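Local coordinates for membrane-anchored mycosin mycp1 (Mycobacterium thermoresistibile, PDB 4HVL), which is a subtilisin-like serine protease of the mycosin group, an essential component of the ESX-1 type VII secretion system, at residues I69-N74 with D99-L104. Numbering follows the deposited sequence.
Sequences IDTGVN and DAHGTL. With ZN (zinc ion), chain G.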
ATOM      1  N   ILE A  69      -3.713  -5.004   3.348  1.00 15.51           N
ATOM      2  CA  ILE A  69      -4.916  -4.240   3.672  1.00 15.23           C
ATOM      3  C   ILE A  69      -5.281  -3.509   2.384  1.00 14.90           C
ATOM      4  O   ILE A  69      -4.567  -2.620   1.929  1.00 14.45           O
ATOM      5  CB  ILE A  69      -4.667  -3.263   4.842  1.00 15.65           C
ATOM      6  CG1 ILE A  69      -4.074  -4.027   6.036  1.00 15.96           C
ATOM      7  CG2 ILE A  69      -5.945  -2.525   5.200  1.00 15.75           C
ATOM      8  CD1 ILE A  69      -3.961  -3.220   7.304  1.00 16.19           C
ATOM      9  N   ASP A  70      -6.388  -3.913   1.785  1.00 15.23           N
ATOM     10  CA  ASP A  70      -6.736  -3.523   0.419  1.00 15.35           C
ATOM     11  C   ASP A  70      -8.248  -3.838   0.222  1.00 15.35           C
ATOM     12  O   ASP A  70      -9.029  -3.645   1.163  1.00 15.38           O
ATOM     13  CB  ASP A  70      -5.818  -4.295  -0.543  1.00 15.77           C
ATOM     14  CG  ASP A  70      -5.689  -3.647  -1.914  1.00 16.53           C
ATOM     15  OD1 ASP A  70      -6.751  -3.499  -2.579  1.00 16.55           O
ATOM     16  OD2 ASP A  70      -4.527  -3.335  -2.338  1.00 16.90           O
ATOM     17  N   THR A  71      -8.668  -4.319  -0.954  1.00 14.99           N
ATOM     18  CA  THR A  71     -10.089  -4.508  -1.242  1.00 14.72           C
ATOM     19  C   THR A  71     -10.494  -6.005  -1.174  1.00 14.81           C
ATOM     20  O   THR A  71     -11.500  -6.404  -1.763  1.00 14.89           O
ATOM     21  CB  THR A  71     -10.450  -3.978  -2.650  1.00 14.74           C
ATOM     22  OG1 THR A  71      -9.783  -4.788  -3.631  1.00 14.67           O
ATOM     23  CG2 THR A  71     -10.037  -2.517  -2.813  1.00 14.76           C
ATOM     24  N   GLY A  72      -9.721  -6.830  -0.462  1.00 14.53           N
ATOM     25  CA  GLY A  72      -9.970  -8.270  -0.500  1.00 14.70           C
ATOM     26  C   GLY A  72      -9.255  -8.947  -1.666  1.00 14.75           C
ATOM     27  O   GLY A  72      -8.704  -8.285  -2.579  1.00 14.29           O
ATOM     28  N   VAL A  73      -9.266 -10.274  -1.627  1.00 14.87           N
ATOM     29  CA  VAL A  73      -8.579 -11.107  -2.610  1.00 15.23           C
ATOM     30  C   VAL A  73      -9.446 -12.308  -2.964  1.00 15.87           C
ATOM     31  O   VAL A  73      -9.995 -12.975  -2.067  1.00 15.42           O
ATOM     32  CB  VAL A  73      -7.241 -11.634  -2.063  1.00 15.27           C
ATOM     33  CG1 VAL A  73      -6.598 -12.605  -3.051  1.00 15.71           C
ATOM     34  CG2 VAL A  73      -6.281 -10.487  -1.781  1.00 15.10           C
ATOM     35  N   ASN A  74      -9.599 -12.559  -4.264  1.00 15.92           N
ATOM     36  CA  ASN A  74     -10.191 -13.794  -4.721  1.00 16.56           C
ATOM     37  C   ASN A  74      -9.039 -14.747  -4.965  1.00 16.84           C
ATOM     38  O   ASN A  74      -8.246 -14.556  -5.873  1.00 16.16           O
ATOM     39  CB  ASN A  74     -11.037 -13.586  -5.961  1.00 17.08           C
ATOM     40  CG  ASN A  74     -12.280 -12.791  -5.688  1.00 17.65           C
ATOM     41  OD1 ASN A  74     -12.894 -12.896  -4.616  1.00 18.07           O
ATOM     42  ND2 ASN A  74     -12.675 -11.992  -6.657  1.00 17.76           N
ATOM     43  N   ASP A  99     -13.465  -5.445  -6.335  1.00 17.98           N
ATOM     44  CA  ASP A  99     -12.929  -4.237  -6.967  1.00 17.62           C
ATOM     45  C   ASP A  99     -11.817  -4.508  -7.972  1.00 16.81           C
ATOM     46  O   ASP A  99     -11.217  -3.584  -8.467  1.00 16.54           O
ATOM     47  CB  ASP A  99     -12.373  -3.298  -5.887  1.00 17.57           C
ATOM     48  CG  ASP A  99     -13.450  -2.769  -4.963  1.00 18.47           C
ATOM     49  OD1 ASP A  99     -14.145  -3.567  -4.307  1.00 19.16           O
ATOM     50  OD2 ASP A  99     -13.613  -1.550  -4.918  1.00 19.06           O
ATOM     51  N   ALA A 100     -11.473  -5.766  -8.209  1.00 16.65           N
ATOM     52  CA  ALA A 100     -10.364  -6.077  -9.097  1.00 16.44           C
ATOM     53  C   ALA A 100      -9.148  -5.259  -8.715  1.00 16.34           C
ATOM     54  O   ALA A 100      -8.542  -4.619  -9.558  1.00 16.68           O
ATOM     55  CB  ALA A 100     -10.760  -5.816 -10.548  1.00 17.15           C
ATOM     56  N   HIS A 101      -8.797  -5.275  -7.434  1.00 16.20           N
ATOM     57  CA  HIS A 101      -7.718  -4.467  -6.958  1.00 16.20           C
ATOM     58  C   HIS A 101      -6.840  -5.274  -5.996  1.00 15.37           C
ATOM     59  O   HIS A 101      -5.688  -5.580  -6.321  1.00 15.68           O
ATOM     60  CB  HIS A 101      -8.276  -3.163  -6.338  1.00 17.10           C
ATOM     61  CG  HIS A 101      -7.228  -2.146  -6.023  1.00 17.95           C
ATOM     62  ND1 HIS A 101      -6.521  -2.163  -4.840  1.00 18.36           N
ATOM     63  CD2 HIS A 101      -6.723  -1.118  -6.749  1.00 18.91           C
ATOM     64  CE1 HIS A 101      -5.647  -1.168  -4.835  1.00 19.12           C
ATOM     65  NE2 HIS A 101      -5.742  -0.525  -5.984  1.00 19.50           N
ATOM     66  N   GLY A 102      -7.383  -5.642  -4.842  1.00 14.55           N
ATOM     67  CA  GLY A 102      -6.619  -6.348  -3.824  1.00 13.84           C
ATOM     68  C   GLY A 102      -6.000  -7.651  -4.303  1.00 13.44           C
ATOM     69  O   GLY A 102      -4.885  -8.012  -3.918  1.00 12.86           O
ATOM     70  N   THR A 103      -6.716  -8.351  -5.166  1.00 13.33           N
ATOM     71  CA  THR A 103      -6.191  -9.579  -5.748  1.00 13.33           C
ATOM     72  C   THR A 103      -4.902  -9.258  -6.506  1.00 13.24           C
ATOM     73  O   THR A 103      -3.915  -9.988  -6.422  1.00 12.80           O
ATOM     74  CB  THR A 103      -7.223 -10.203  -6.710  1.00 13.49           C
ATOM     75  OG1 THR A 103      -8.436 -10.469  -5.981  1.00 13.61           O
ATOM     76  CG2 THR A 103      -6.685 -11.493  -7.290  1.00 13.64           C
ATOM     77  N   LEU A 104      -4.922  -8.150  -7.229  1.00 13.68           N
ATOM     78  CA  LEU A 104      -3.769  -7.740  -8.065  1.00 14.04           C
ATOM     79  C   LEU A 104      -2.610  -7.285  -7.191  1.00 14.23           C
ATOM     80  O   LEU A 104      -1.485  -7.669  -7.423  1.00 14.35           O
ATOM     81  CB  LEU A 104      -4.167  -6.665  -9.074  1.00 14.21           C
ATOM     82  CG  LEU A 104      -4.975  -7.134 -10.295  1.00 14.53           C
ATOM     83  CD1 LEU A 104      -6.342  -7.701  -9.937  1.00 14.81           C
ATOM     84  CD2 LEU A 104      -5.149  -6.000 -11.289  1.00 15.00           C
TER
HETATM   85 ZN    ZN G 506      -4.692   1.324  -6.256  0.56 17.00          ZN
HETATM   86  O   HOH W   1     -13.856  -5.612  -2.633  1.00 14.84           O
HETATM   87  O   HOH W   2      -6.253   2.583  -7.004  0.56 11.58           O
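Asp70, at the C-terminal end of strand 65-70 of the parallel sheet, meets His101, the N-cap residue of helix 102-110, through a short hydrogen bond: His101 ND1 donates to Asp70 OD1 at 2.6 Å. The acceptor lies almost in the imidazole plane and uses its syn lone pair, while the carboxylate is turned 38° from the ring. On its anti side the same oxygen accepts Thr71 N, and Asp70 OD2 is held by Ser180 and Thr105, which together fix the rotation of the carboxylate.

Two threonine hydroxyls join the loop to the helix start. Thr71 OG1, set between its own backbone N and carbonyl carbon (chi1 66°), accepts Gly102 N at 2.8 Å. Thr103 OG1 accepts Asn74 N at 2.9 Å in a nearly straight bond (169°). Asp97 is hydrogen-bonded to both hydroxyls, OD1 with Thr71 and OD2 with Thr103. A water donates to Thr71 O and Asp99 OD1; Ser135 OG (at OD1) and Ala136 N (at OD2) also hold the Asp99 carboxylate.

Packing is close at Gly102, whose CA makes a CH···O contact with Gly72 O at 3.1 Å; Val73 CG2 rests 3.6 Å from Gly102 O.

The zinc ion is bound by His101 NE2 at 2.1 Å, with Ser312 OG and a water among its other ligands. Asp70, His101 and Ser312 are the predicted charge-relay triad of this subtilase fold. With the metal bridging His101 and Ser312, NE2 is occupied, consistent with a zinc-blocked active site.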